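PDB 2WB7: PT26-6P from Thermococcus sp., which is of unknown function but is encoded by an extrachromosomal mobile element of euryarchaea and combines two immunoglobulin-like domains with a helical domain. Local coordinates for residues F39-N44 with L52-G57; F67-R72 with F163-I168; V90-I95 with R105-S110; V125-A130 with G293-A298. One frame throughout, in Å; residues are numbered along the deposited sequence.

Contact 1. Residues F39-N44 with L52-G57; sequences FVEYGN and LIHIYG
Val40 and Gly57 form an antiparallel hydrogen-bonded pair, Val40 N to Gly57 O at 2.8 Å and Gly57 N to Val40 O at 3.1 Å. Glu41 and Tyr56 make a non-hydrogen-bonded pair, after which the register slips by one. Tyr42 and Gly43 both face Ile55, whose carbonyl O takes a bond from Tyr42 N (2.7 Å) and a weak one from Gly43 N, while Ile55 N returns a bond to Gly43 O (2.8 Å). This is a classic beta bulge in the hairpin of strands 39-44 and 52-62; the axes of 39-44 and 52-57 run at 138°. Tyr42 turns toward the partner strand: with CG anti to its carbonyl carbon (chi1 -84°), the ring lies over Gly57, whose CA makes a CH-pi contact 3.8 Å from the ring centroid. Tyr42 OH is hydrogen-bonded to Pro58 O, and His220 stacks on the ring. Glu41, Asn44, His54 and Tyr56 lie on one face of the hairpin, Val40 and Ile55 on the other; Glu41 CG crosses to Tyr56 CE1 at 3.4 Å. Side by side lie Asn44 and His54, Asn44 CB nearest the ring, amide and imidazole planes 73° apart. At the hairpin's open end, Phe39 CD1 lies 3.4 Å from Gly57 C.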
loop_
_atom_site.group_PDB
_atom_site.type_symbol
_atom_site.label_atom_id
_atom_site.label_comp_id
_atom_site.label_asym_id
_atom_site.label_seq_id
_atom_site.Cartn_x
_atom_site.Cartn_y
_atom_site.Cartn_z
ATOM N N PHE A 39 12.442 17.253 2.278
ATOM C CA PHE A 39 13.617 17.150 1.439
ATOM C C PHE A 39 14.902 16.975 2.240
ATOM O O PHE A 39 15.069 17.534 3.314
ATOM C CB PHE A 39 13.718 18.355 0.519
ATOM C CG PHE A 39 12.933 18.208 -0.744
ATOM C CD1 PHE A 39 13.339 17.316 -1.722
ATOM C CD2 PHE A 39 11.788 18.966 -0.959
ATOM C CE1 PHE A 39 12.617 17.177 -2.889
ATOM C CE2 PHE A 39 11.063 18.832 -2.121
ATOM C CZ PHE A 39 11.477 17.936 -3.090
ATOM N N VAL A 40 15.807 16.182 1.698
ATOM C CA VAL A 40 17.079 15.929 2.324
ATOM C C VAL A 40 18.145 16.000 1.243
ATOM O O VAL A 40 17.891 15.635 0.097
ATOM C CB VAL A 40 17.083 14.539 2.985
ATOM C CG1 VAL A 40 18.503 14.098 3.327
ATOM C CG2 VAL A 40 16.222 14.572 4.225
ATOM N N GLU A 41 19.330 16.490 1.581
ATOM C CA GLU A 41 20.392 16.472 0.599
ATOM C C GLU A 41 20.740 15.020 0.310
ATOM O O GLU A 41 20.849 14.203 1.224
ATOM C CB GLU A 41 21.613 17.240 1.088
ATOM C CG GLU A 41 22.331 17.989 -0.026
ATOM C CD GLU A 41 23.761 18.349 0.347
ATOM O OE1 GLU A 41 24.350 19.265 -0.283
ATOM O OE2 GLU A 41 24.288 17.708 1.282
ATOM N N TYR A 42 20.869 14.697 -0.971
ATOM C CA TYR A 42 21.269 13.365 -1.380
ATOM C C TYR A 42 22.759 13.383 -1.639
ATOM O O TYR A 42 23.410 12.347 -1.601
ATOM C CB TYR A 42 20.528 12.932 -2.645
ATOM C CG TYR A 42 19.149 12.352 -2.400
ATOM C CD1 TYR A 42 18.430 12.651 -1.241
ATOM C CD2 TYR A 42 18.552 11.525 -3.339
ATOM C CE1 TYR A 42 17.152 12.124 -1.025
ATOM C CE2 TYR A 42 17.281 10.999 -3.133
ATOM C CZ TYR A 42 16.596 11.293 -1.979
ATOM O OH TYR A 42 15.347 10.763 -1.809
ATOM N N GLY A 43 23.288 14.570 -1.914
ATOM C CA GLY A 43 24.728 14.757 -2.062
ATOM C C GLY A 43 25.089 16.034 -2.789
ATOM O O GLY A 43 24.209 16.787 -3.202
ATOM N N ASN A 44 26.386 16.276 -2.957
ATOM C CA ASN A 44 26.864 17.515 -3.577
ATOM C C ASN A 44 28.139 17.359 -4.407
ATOM O O ASN A 44 28.805 16.324 -4.353
ATOM C CB ASN A 44 27.073 18.599 -2.513
ATOM C CG ASN A 44 27.872 18.111 -1.341
ATOM O OD1 ASN A 44 29.000 17.657 -1.491
ATOM N ND2 ASN A 44 27.288 18.196 -0.159
ATOM N N LEU A 52 28.901 25.527 -7.105
ATOM C CA LEU A 52 28.670 24.520 -6.086
ATOM C C LEU A 52 27.383 23.800 -6.460
ATOM O O LEU A 52 26.397 24.442 -6.830
ATOM C CB LEU A 52 28.549 25.154 -4.700
ATOM C CG LEU A 52 29.846 25.350 -3.908
ATOM C CD1 LEU A 52 30.536 23.999 -3.601
ATOM C CD2 LEU A 52 30.774 26.287 -4.663
ATOM N N ILE A 53 27.393 22.471 -6.392
ATOM C CA ILE A 53 26.228 21.683 -6.787
ATOM C C ILE A 53 25.672 20.909 -5.603
ATOM O O ILE A 53 26.409 20.186 -4.936
ATOM C CB ILE A 53 26.575 20.686 -7.912
ATOM C CG1 ILE A 53 27.396 21.385 -9.005
ATOM C CG2 ILE A 53 25.307 20.049 -8.467
ATOM C CD1 ILE A 53 27.608 20.560 -10.273
ATOM N N HIS A 54 24.375 21.081 -5.345
ATOM C CA HIS A 54 23.659 20.301 -4.337
ATOM C C HIS A 54 22.434 19.606 -4.925
ATOM O O HIS A 54 21.680 20.196 -5.715
ATOM C CB HIS A 54 23.250 21.185 -3.168
ATOM C CG HIS A 54 24.412 21.775 -2.433
ATOM N ND1 HIS A 54 24.994 21.158 -1.346
ATOM C CD2 HIS A 54 25.117 22.915 -2.644
ATOM C CE1 HIS A 54 26.004 21.894 -0.915
ATOM N NE2 HIS A 54 26.098 22.965 -1.683
ATOM N N ILE A 55 22.259 18.343 -4.538
ATOM C CA ILE A 55 21.119 17.527 -4.958
ATOM C C ILE A 55 20.229 17.176 -3.770
ATOM O O ILE A 55 20.716 16.734 -2.716
ATOM C CB ILE A 55 21.579 16.216 -5.629
ATOM C CG1 ILE A 55 22.554 16.516 -6.765
ATOM C CG2 ILE A 55 20.387 15.428 -6.143
ATOM C CD1 ILE A 55 23.209 15.288 -7.324
ATOM N N TYR A 56 18.925 17.372 -3.946
ATOM C CA TYR A 56 17.956 17.064 -2.898
ATOM C C TYR A 56 16.800 16.193 -3.388
ATOM O O TYR A 56 16.290 16.374 -4.501
ATOM C CB TYR A 56 17.369 18.351 -2.334
ATOM C CG TYR A 56 18.386 19.347 -1.870
ATOM C CD1 TYR A 56 18.838 19.342 -0.559
ATOM C CD2 TYR A 56 18.881 20.310 -2.739
ATOM C CE1 TYR A 56 19.767 20.251 -0.130
ATOM C CE2 TYR A 56 19.802 21.234 -2.317
ATOM C CZ TYR A 56 20.245 21.201 -1.008
ATOM O OH TYR A 56 21.177 22.124 -0.579
ATOM N N GLY A 57 16.374 15.264 -2.536
ATOM C CA GLY A 57 15.182 14.471 -2.800
ATOM C C GLY A 57 14.464 14.144 -1.505
ATOM O O GLY A 57 14.923 14.524 -0.435
#

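Contact 2. Residues F67-R72 with F163-I168; sequences FPVQIR and FEIRVI
Val69 and Ile165 meet tip to tip, Val69 CG2 against Ile165 CD1 at 3.6 Å. Ile165 CD1 also lies at the edge of the Phe67 ring, near its plane, 4.1 Å from Phe67 CE1, and is thus shared by two residues of the facing strand. The two phenylalanines approach from opposite directions, Phe67 CZ coming to 3.9 Å from Phe163 CZ. Toward the other end, Ile71 CG2 meets Val167 CG1 at 4.2 Å. No hydrogen bond crosses between the segments; their axes stay 10.0 Å apart and run at 36° to each other, so the contact is made wholly by side chains. Alternate residues, Phe67, Val69 and Ile71 on one strand and Phe163, Ile165 and Val167 on the other, point inward to this layer, as in the core between the two sheets of an immunoglobulin-like sandwich. A first torsion that sets CG between the backbone N and the carbonyl carbon (chi1 51° for Phe67, 72° for Phe163) turns both rings into the layer where they meet. The apolar layer is extended by Ile55 and Val90, which both pack on Val167, and by the selenomethionine Met128 beside Phe67 and Val69. Strand 66-75 lies between strands 52-62 and 120-129 in one sheet, and strand 163-178 pairs with strands 85-96 and 198-213 in the other.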
loop_
_atom_site.group_PDB
_atom_site.type_symbol
_atom_site.label_atom_id
_atom_site.label_comp_id
_atom_site.label_asym_id
_atom_site.label_seq_id
_atom_site.Cartn_x
_atom_site.Cartn_y
_atom_site.Cartn_z
ATOM N N PHE A 67 9.969 10.475 -7.977
ATOM C CA PHE A 67 10.114 11.441 -6.893
ATOM C C PHE A 67 10.751 12.713 -7.383
ATOM O O PHE A 67 11.533 12.688 -8.328
ATOM C CB PHE A 67 10.945 10.839 -5.763
ATOM C CG PHE A 67 12.238 10.253 -6.224
ATOM C CD1 PHE A 67 13.375 11.035 -6.325
ATOM C CD2 PHE A 67 12.318 8.923 -6.570
ATOM C CE1 PHE A 67 14.576 10.488 -6.758
ATOM C CE2 PHE A 67 13.507 8.368 -7.004
ATOM C CZ PHE A 67 14.638 9.150 -7.100
ATOM N N PRO A 68 10.427 13.835 -6.732
ATOM C CA PRO A 68 10.979 15.087 -7.196
ATOM C C PRO A 68 12.429 15.172 -6.768
ATOM O O PRO A 68 12.772 14.788 -5.650
ATOM C CB PRO A 68 10.138 16.142 -6.458
ATOM C CG PRO A 68 9.484 15.441 -5.313
ATOM C CD PRO A 68 9.820 13.961 -5.397
ATOM N N VAL A 69 13.276 15.657 -7.662
ATOM C CA VAL A 69 14.661 15.906 -7.328
ATOM C C VAL A 69 14.928 17.373 -7.531
ATOM O O VAL A 69 14.611 17.925 -8.587
ATOM C CB VAL A 69 15.629 15.113 -8.222
ATOM C CG1 VAL A 69 17.067 15.581 -7.988
ATOM C CG2 VAL A 69 15.498 13.632 -7.960
ATOM N N GLN A 70 15.495 18.006 -6.512
ATOM C CA GLN A 70 15.933 19.387 -6.624
ATOM C C GLN A 70 17.449 19.474 -6.744
ATOM O O GLN A 70 18.195 18.815 -6.011
ATOM C CB GLN A 70 15.446 20.206 -5.435
ATOM C CG GLN A 70 14.170 20.954 -5.720
ATOM C CD GLN A 70 13.610 21.633 -4.493
ATOM O OE1 GLN A 70 13.103 20.974 -3.594
ATOM N NE2 GLN A 70 13.684 22.958 -4.457
ATOM N N ILE A 71 17.891 20.280 -7.700
ATOM C CA ILE A 71 19.308 20.584 -7.881
ATOM C C ILE A 71 19.559 22.072 -7.631
ATOM O O ILE A 71 18.972 22.929 -8.281
ATOM C CB ILE A 71 19.760 20.257 -9.302
ATOM C CG1 ILE A 71 19.371 18.822 -9.661
ATOM C CG2 ILE A 71 21.255 20.481 -9.439
ATOM C CD1 ILE A 71 19.234 18.587 -11.175
ATOM N N ARG A 72 20.438 22.374 -6.687
ATOM C CA ARG A 72 20.736 23.756 -6.383
ATOM C C ARG A 72 22.162 24.154 -6.788
ATOM O O ARG A 72 23.142 23.589 -6.294
ATOM C CB ARG A 72 20.506 24.014 -4.904
ATOM C CG ARG A 72 20.869 25.394 -4.462
ATOM C CD ARG A 72 20.951 25.414 -2.964
ATOM N NE ARG A 72 20.508 26.689 -2.423
ATOM C CZ ARG A 72 19.231 27.016 -2.248
ATOM N NH1 ARG A 72 18.272 26.148 -2.578
ATOM N NH2 ARG A 72 18.918 28.210 -1.741
ATOM N N PHE A 163 20.668 2.449 -6.889
ATOM C CA PHE A 163 20.923 3.453 -7.927
ATOM C C PHE A 163 21.534 4.716 -7.309
ATOM O O PHE A 163 21.556 4.864 -6.084
ATOM C CB PHE A 163 19.614 3.841 -8.621
ATOM C CG PHE A 163 18.717 4.686 -7.761
ATOM C CD1 PHE A 163 18.691 6.071 -7.904
ATOM C CD2 PHE A 163 17.922 4.101 -6.782
ATOM C CE1 PHE A 163 17.878 6.855 -7.092
ATOM C CE2 PHE A 163 17.115 4.879 -5.970
ATOM C CZ PHE A 163 17.091 6.258 -6.128
ATOM N N GLU A 164 22.020 5.617 -8.166
ATOM C CA GLU A 164 22.493 6.925 -7.742
ATOM C C GLU A 164 22.100 7.974 -8.767
ATOM O O GLU A 164 21.878 7.659 -9.933
ATOM C CB GLU A 164 24.017 6.932 -7.566
ATOM C CG GLU A 164 24.553 5.974 -6.507
ATOM C CD GLU A 164 24.335 6.476 -5.097
ATOM O OE1 GLU A 164 24.027 7.674 -4.946
ATOM O OE2 GLU A 164 24.471 5.682 -4.139
ATOM N N ILE A 165 22.010 9.220 -8.325
ATOM C CA ILE A 165 21.794 10.331 -9.234
ATOM C C ILE A 165 23.096 11.092 -9.493
ATOM O O ILE A 165 23.889 11.339 -8.585
ATOM C CB ILE A 165 20.743 11.312 -8.693
ATOM C CG1 ILE A 165 19.443 10.575 -8.388
ATOM C CG2 ILE A 165 20.484 12.429 -9.696
ATOM C CD1 ILE A 165 18.383 11.467 -7.788
ATOM N N ARG A 166 23.326 11.463 -10.740
ATOM C CA ARG A 166 24.447 12.339 -11.008
ATOM C C ARG A 166 24.087 13.516 -11.920
ATOM O O ARG A 166 23.193 13.428 -12.781
ATOM C CB ARG A 166 25.676 11.553 -11.494
ATOM C CG ARG A 166 25.693 11.163 -12.966
ATOM C CD ARG A 166 27.137 10.815 -13.396
ATOM N NE ARG A 166 27.793 9.811 -12.541
ATOM C CZ ARG A 166 28.360 8.687 -12.994
ATOM N NH1 ARG A 166 28.354 8.409 -14.293
ATOM N NH2 ARG A 166 28.936 7.837 -12.152
ATOM N N VAL A 167 24.779 14.629 -11.686
ATOM C CA VAL A 167 24.516 15.883 -12.373
ATOM C C VAL A 167 25.772 16.393 -13.073
ATOM O O VAL A 167 26.889 16.267 -12.559
ATOM C CB VAL A 167 24.038 16.957 -11.384
ATOM C CG1 VAL A 167 23.576 18.208 -12.131
ATOM C CG2 VAL A 167 22.923 16.406 -10.501
ATOM N N ILE A 168 25.591 16.973 -14.251
ATOM C CA ILE A 168 26.716 17.513 -14.992
ATOM C C ILE A 168 26.415 18.930 -15.437
ATOM O O ILE A 168 25.442 19.177 -16.147
ATOM C CB ILE A 168 27.073 16.630 -16.191
ATOM C CG1 ILE A 168 27.498 15.248 -15.686
ATOM C CG2 ILE A 168 28.177 17.276 -17.024
ATOM C CD1 ILE A 168 28.042 14.312 -16.767
#

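Contact 3. Residues V90-I95 with R105-S110; sequences VTAYVI and RVWNSS
Four backbone hydrogen bonds join Val90 and Ala92 to Trp107 and Arg105. The shortest runs from Arg105 N to Ala92 O (2.6 Å), answered by Ala92 N to Arg105 O at 2.9 Å. At the other pair Trp107 N reaches Val90 O at 2.8 Å, and Val90 N bonds to Trp107 O at 3.0 Å with a more bent N-H...O angle of 142°. Thr91 and Val106 form the non-hydrogen-bonded pair between them, in a ladder whose strand axes are nearly antiparallel, at 173°. Arg105 bends at chi2 (-64°), which lays its guanidinium nearly parallel to the Trp107 indole, over its NE1 rim, with Trp107 NE1 3.3 Å from the guanidinium plane and over its centre. NH1 of this group also makes a weak hydrogen bond to Val106 O. The edge of the indole turns to the neighbouring strand: Trp107 CE3 lies 3.9 Å from Val90 CG1, and Trp107 CZ3 is 4.3 Å from Ala92 CB. Val90, Ala92 and Trp107 thus form one apolar patch on the inner face of the sheet, against Ile71 of strand 66-75 and Leu124 of strand 120-129. Strand 104-108 pairs here with strand 85-96, which on its other side is hydrogen-bonded to strand 163-178.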
loop_
_atom_site.group_PDB
_atom_site.type_symbol
_atom_site.label_atom_id
_atom_site.label_comp_id
_atom_site.label_asym_id
_atom_site.label_seq_id
_atom_site.Cartn_x
_atom_site.Cartn_y
_atom_site.Cartn_z
ATOM N N VAL A 90 22.862 21.877 -18.214
ATOM C CA VAL A 90 22.858 20.985 -17.067
ATOM C C VAL A 90 22.131 19.700 -17.440
ATOM O O VAL A 90 21.103 19.710 -18.130
ATOM C CB VAL A 90 22.215 21.619 -15.827
ATOM C CG1 VAL A 90 22.256 20.643 -14.647
ATOM C CG2 VAL A 90 22.915 22.925 -15.477
ATOM N N THR A 91 22.694 18.592 -16.988
ATOM C CA THR A 91 22.190 17.281 -17.315
ATOM C C THR A 91 22.136 16.438 -16.054
ATOM O O THR A 91 23.137 16.298 -15.353
ATOM C CB THR A 91 23.105 16.601 -18.349
ATOM O OG1 THR A 91 22.846 17.153 -19.642
ATOM C CG2 THR A 91 22.881 15.101 -18.384
ATOM N N ALA A 92 20.964 15.884 -15.757
ATOM C CA ALA A 92 20.842 14.941 -14.650
ATOM C C ALA A 92 20.172 13.624 -15.067
ATOM O O ALA A 92 19.344 13.574 -15.988
ATOM C CB ALA A 92 20.118 15.578 -13.471
ATOM N N TYR A 93 20.550 12.556 -14.379
ATOM C CA TYR A 93 20.002 11.243 -14.655
ATOM C C TYR A 93 20.284 10.277 -13.513
ATOM O O TYR A 93 21.081 10.565 -12.607
ATOM C CB TYR A 93 20.556 10.686 -15.967
ATOM C CG TYR A 93 22.064 10.656 -16.031
ATOM C CD1 TYR A 93 22.769 11.616 -16.751
ATOM C CD2 TYR A 93 22.784 9.673 -15.369
ATOM C CE1 TYR A 93 24.150 11.592 -16.806
ATOM C CE2 TYR A 93 24.156 9.639 -15.418
ATOM C CZ TYR A 93 24.837 10.594 -16.138
ATOM O OH TYR A 93 26.212 10.547 -16.181
ATOM N N VAL A 94 19.602 9.135 -13.565
ATOM C CA VAL A 94 19.765 8.074 -12.587
ATOM C C VAL A 94 20.717 7.059 -13.179
ATOM O O VAL A 94 20.662 6.774 -14.375
ATOM C CB VAL A 94 18.420 7.395 -12.266
ATOM C CG1 VAL A 94 18.638 6.026 -11.647
ATOM C CG2 VAL A 94 17.581 8.278 -11.355
ATOM N N ILE A 95 21.609 6.528 -12.359
ATOM C CA ILE A 95 22.551 5.544 -12.857
ATOM C C ILE A 95 22.543 4.302 -11.976
ATOM O O ILE A 95 22.586 4.400 -10.749
ATOM C CB ILE A 95 23.985 6.142 -12.990
ATOM C CG1 ILE A 95 24.977 5.072 -13.445
ATOM C CG2 ILE A 95 24.439 6.772 -11.681
ATOM C CD1 ILE A 95 26.375 5.588 -13.649
ATOM N N ARG A 105 17.663 14.005 -17.903
ATOM C CA ARG A 105 16.959 15.260 -18.102
ATOM C C ARG A 105 18.005 16.265 -18.515
ATOM O O ARG A 105 19.081 16.311 -17.920
ATOM C CB ARG A 105 16.313 15.710 -16.790
ATOM C CG ARG A 105 15.017 16.491 -16.938
ATOM C CD ARG A 105 15.234 17.802 -17.656
ATOM N NE ARG A 105 14.111 18.707 -17.485
ATOM C CZ ARG A 105 14.004 19.882 -18.093
ATOM N NH1 ARG A 105 14.961 20.293 -18.911
ATOM N NH2 ARG A 105 12.944 20.645 -17.882
ATOM N N VAL A 106 17.707 17.070 -19.526
ATOM C CA VAL A 106 18.663 18.078 -19.957
ATOM C C VAL A 106 18.062 19.477 -20.044
ATOM O O VAL A 106 17.041 19.691 -20.704
ATOM C CB VAL A 106 19.303 17.698 -21.306
ATOM C CG1 VAL A 106 19.826 18.939 -22.012
ATOM C CG2 VAL A 106 20.417 16.670 -21.089
ATOM N N TRP A 107 18.705 20.422 -19.359
ATOM C CA TRP A 107 18.408 21.844 -19.509
ATOM C C TRP A 107 19.467 22.439 -20.442
ATOM O O TRP A 107 20.673 22.405 -20.136
ATOM C CB TRP A 107 18.457 22.553 -18.154
ATOM C CG TRP A 107 17.407 22.120 -17.149
ATOM C CD1 TRP A 107 16.166 22.672 -16.971
ATOM C CD2 TRP A 107 17.523 21.076 -16.165
ATOM N NE1 TRP A 107 15.502 22.026 -15.956
ATOM C CE2 TRP A 107 16.310 21.043 -15.447
ATOM C CE3 TRP A 107 18.525 20.158 -15.835
ATOM C CZ2 TRP A 107 16.076 20.136 -14.418
ATOM C CZ3 TRP A 107 18.290 19.256 -14.817
ATOM C CH2 TRP A 107 17.077 19.255 -14.117
ATOM N N ASN A 108 19.039 22.957 -21.591
ATOM C CA ASN A 108 19.993 23.568 -22.497
ATOM C C ASN A 108 20.094 25.067 -22.255
ATOM O O ASN A 108 19.293 25.637 -21.507
ATOM C CB ASN A 108 19.684 23.249 -23.957
ATOM C CG ASN A 108 18.357 23.820 -24.417
ATOM O OD1 ASN A 108 17.812 24.753 -23.820
ATOM N ND2 ASN A 108 17.831 23.263 -25.504
ATOM N N SER A 109 21.100 25.683 -22.872
ATOM C CA SER A 109 21.453 27.067 -22.583
ATOM C C SER A 109 20.232 27.995 -22.569
ATOM O O SER A 109 20.179 28.936 -21.777
ATOM C CB SER A 109 22.501 27.555 -23.575
ATOM O OG SER A 109 21.947 27.580 -24.874
ATOM N N SER A 110 19.247 27.711 -23.421
ATOM C CA SER A 110 18.006 28.493 -23.454
ATOM C C SER A 110 17.425 28.711 -22.069
ATOM O O SER A 110 16.779 29.719 -21.800
ATOM C CB SER A 110 16.945 27.786 -24.303
ATOM O OG SER A 110 17.196 27.932 -25.692
#

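Contact 4. Residues V125-A130 with G293-A298; sequences VTVMKA and GYFQPA
Val125 fits its two methyls into the bend made by Pro297 and Ala298. Val125 CG1 comes to 3.5 Å from Ala298 CB, the closest approach between the two segments, and Val125 CG2 lies 3.8 Å from Pro297 CG. A chi1 of 177° turns the branched CB so that CG1 faces Ala298 and CG2 faces Pro297. Ala298 CB in turn is the bump that enters between the two valines, since Val127 CG2 also lies near it, at 4.3 Å. The other branch of that residue, Val127 CG1, packs obliquely on the Phe295 ring, 3.7 Å from Phe295 CE2, and the two side chains cross at about a right angle. Phe295 is turned so that its ring reaches back to the strand, and Tyr294 CD2 sits over one face of it. The peptide bond before Pro297 is cis, consistent with the sharp bend of the loop here. No hydrogen bond crosses between the two segments, which meet through apolar side chains; nearby, Val127 O accepts a hydrogen bond from Arg365 NH1. The contact connects the first immunoglobulin-like domain to the second: strand 120-129, hydrogen-bonded to strand 66-75, meets the loop that leads from strand 281-290 to strand 301-314.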
loop_
_atom_site.group_PDB
_atom_site.type_symbol
_atom_site.label_atom_id
_atom_site.label_comp_id
_atom_site.label_asym_id
_atom_site.label_seq_id
_atom_site.Cartn_x
_atom_site.Cartn_y
_atom_site.Cartn_z
ATOM N N VAL A 125 14.346 21.933 -10.775
ATOM C CA VAL A 125 13.481 20.866 -10.278
ATOM C C VAL A 125 13.168 19.841 -11.355
ATOM O O VAL A 125 12.818 20.190 -12.489
ATOM C CB VAL A 125 12.179 21.411 -9.656
ATOM C CG1 VAL A 125 11.302 20.285 -9.229
ATOM C CG2 VAL A 125 12.509 22.282 -8.448
ATOM N N THR A 126 13.317 18.571 -10.996
ATOM C CA THR A 126 12.992 17.492 -11.907
ATOM C C THR A 126 12.348 16.301 -11.179
ATOM O O THR A 126 12.201 16.297 -9.956
ATOM C CB THR A 126 14.230 17.055 -12.730
ATOM O OG1 THR A 126 13.798 16.318 -13.880
ATOM C CG2 THR A 126 15.151 16.192 -11.905
ATOM N N VAL A 127 11.928 15.303 -11.945
ATOM C CA VAL A 127 11.324 14.110 -11.384
ATOM C C VAL A 127 12.171 12.937 -11.801
ATOM O O VAL A 127 12.589 12.860 -12.947
ATOM C CB VAL A 127 9.920 13.895 -11.943
ATOM C CG1 VAL A 127 9.235 12.746 -11.218
ATOM C CG2 VAL A 127 9.103 15.179 -11.834
HETATM N N MSE A 128 12.435 12.026 -10.875
HETATM C CA MSE A 128 13.249 10.850 -11.195
HETATM C C MSE A 128 12.607 9.522 -10.742
HETATM O O MSE A 128 11.534 9.493 -10.126
HETATM C CB MSE A 128 14.657 10.996 -10.606
HETATM C CG MSE A 128 15.471 12.156 -11.209
HETATM SE SE MSE A 128 16.282 11.825 -12.990
HETATM C CE MSE A 128 15.800 13.513 -13.808
ATOM N N LYS A 129 13.278 8.420 -11.050
ATOM C CA LYS A 129 12.787 7.107 -10.678
ATOM C C LYS A 129 13.873 6.037 -10.822
ATOM O O LYS A 129 14.597 5.996 -11.825
ATOM C CB LYS A 129 11.578 6.762 -11.539
ATOM C CG LYS A 129 10.895 5.467 -11.154
ATOM C CD LYS A 129 9.889 5.018 -12.210
ATOM C CE LYS A 129 9.315 3.659 -11.836
ATOM N NZ LYS A 129 8.646 2.999 -12.978
ATOM N N ALA A 130 13.984 5.176 -9.815
ATOM C CA ALA A 130 14.928 4.065 -9.846
ATOM C C ALA A 130 14.573 3.014 -10.907
ATOM O O ALA A 130 13.521 3.101 -11.552
ATOM C CB ALA A 130 15.002 3.422 -8.478
ATOM N N GLY A 293 0.639 16.816 -3.877
ATOM C CA GLY A 293 1.858 17.625 -3.822
ATOM C C GLY A 293 3.035 16.857 -3.263
ATOM O O GLY A 293 3.797 17.366 -2.447
ATOM N N TYR A 294 3.187 15.619 -3.702
ATOM C CA TYR A 294 4.338 14.856 -3.301
ATOM C C TYR A 294 5.495 15.267 -4.180
ATOM O O TYR A 294 6.648 15.075 -3.818
ATOM C CB TYR A 294 4.080 13.366 -3.460
ATOM C CG TYR A 294 5.310 12.538 -3.254
ATOM C CD1 TYR A 294 5.865 12.393 -1.991
ATOM C CD2 TYR A 294 5.931 11.908 -4.324
ATOM C CE1 TYR A 294 7.004 11.638 -1.795
ATOM C CE2 TYR A 294 7.073 11.151 -4.137
ATOM C CZ TYR A 294 7.599 11.023 -2.868
ATOM O OH TYR A 294 8.723 10.270 -2.663
ATOM N N PHE A 295 5.174 15.843 -5.333
ATOM C CA PHE A 295 6.188 16.271 -6.296
ATOM C C PHE A 295 6.544 17.747 -6.156
ATOM O O PHE A 295 7.418 18.238 -6.859
ATOM C CB PHE A 295 5.714 16.005 -7.719
ATOM C CG PHE A 295 5.543 14.545 -8.045
ATOM C CD1 PHE A 295 4.295 13.937 -7.977
ATOM C CD2 PHE A 295 6.627 13.784 -8.431
ATOM C CE1 PHE A 295 4.139 12.589 -8.276
ATOM C CE2 PHE A 295 6.478 12.436 -8.740
ATOM C CZ PHE A 295 5.232 11.840 -8.660
ATOM N N GLN A 296 5.853 18.455 -5.264
ATOM C CA GLN A 296 6.211 19.829 -4.916
ATOM C C GLN A 296 7.722 19.915 -4.784
ATOM O O GLN A 296 8.309 19.066 -4.133
ATOM C CB GLN A 296 5.589 20.189 -3.563
ATOM C CG GLN A 296 4.133 20.607 -3.617
ATOM C CD GLN A 296 3.902 21.635 -4.711
ATOM O OE1 GLN A 296 3.658 21.287 -5.873
ATOM N NE2 GLN A 296 3.993 22.915 -4.349
ATOM N N PRO A 297 8.367 20.945 -5.370
ATOM C CA PRO A 297 7.861 22.097 -6.122
ATOM C C PRO A 297 7.517 21.758 -7.564
ATOM O O PRO A 297 6.905 22.569 -8.254
ATOM C CB PRO A 297 9.032 23.086 -6.100
ATOM C CG PRO A 297 10.164 22.406 -5.408
ATOM C CD PRO A 297 9.832 20.977 -5.231
ATOM N N ALA A 298 7.922 20.588 -8.040
ATOM C CA ALA A 298 7.474 20.145 -9.357
ATOM C C ALA A 298 5.959 19.950 -9.327
ATOM O O ALA A 298 5.350 19.828 -8.242
ATOM C CB ALA A 298 8.179 18.849 -9.769
#

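Contacts 1 and 3 are backbone ladders within sheets, whereas contacts 2 and 4 lack cross-segment hydrogen bonds and rely on apolar side chains. Contact 2 is the buried one between sheets, linking the sheet of contact 1 to that of contact 3: Tyr56 and His54 make backbone hydrogen bonds to Gln70 and Arg72 of strand 66-75, as do Thr91 and Ile95 to Ile168 and Glu164 of strand 163-178. Contact 3 is also mostly buried, while contacts 1 and 4 are only partly so. Contact 4 alone spans two domains. Its strand continues the sheet of contacts 1 and 2, and Phe39 from contact 1 packs against the same loop near Gln296 and Pro297.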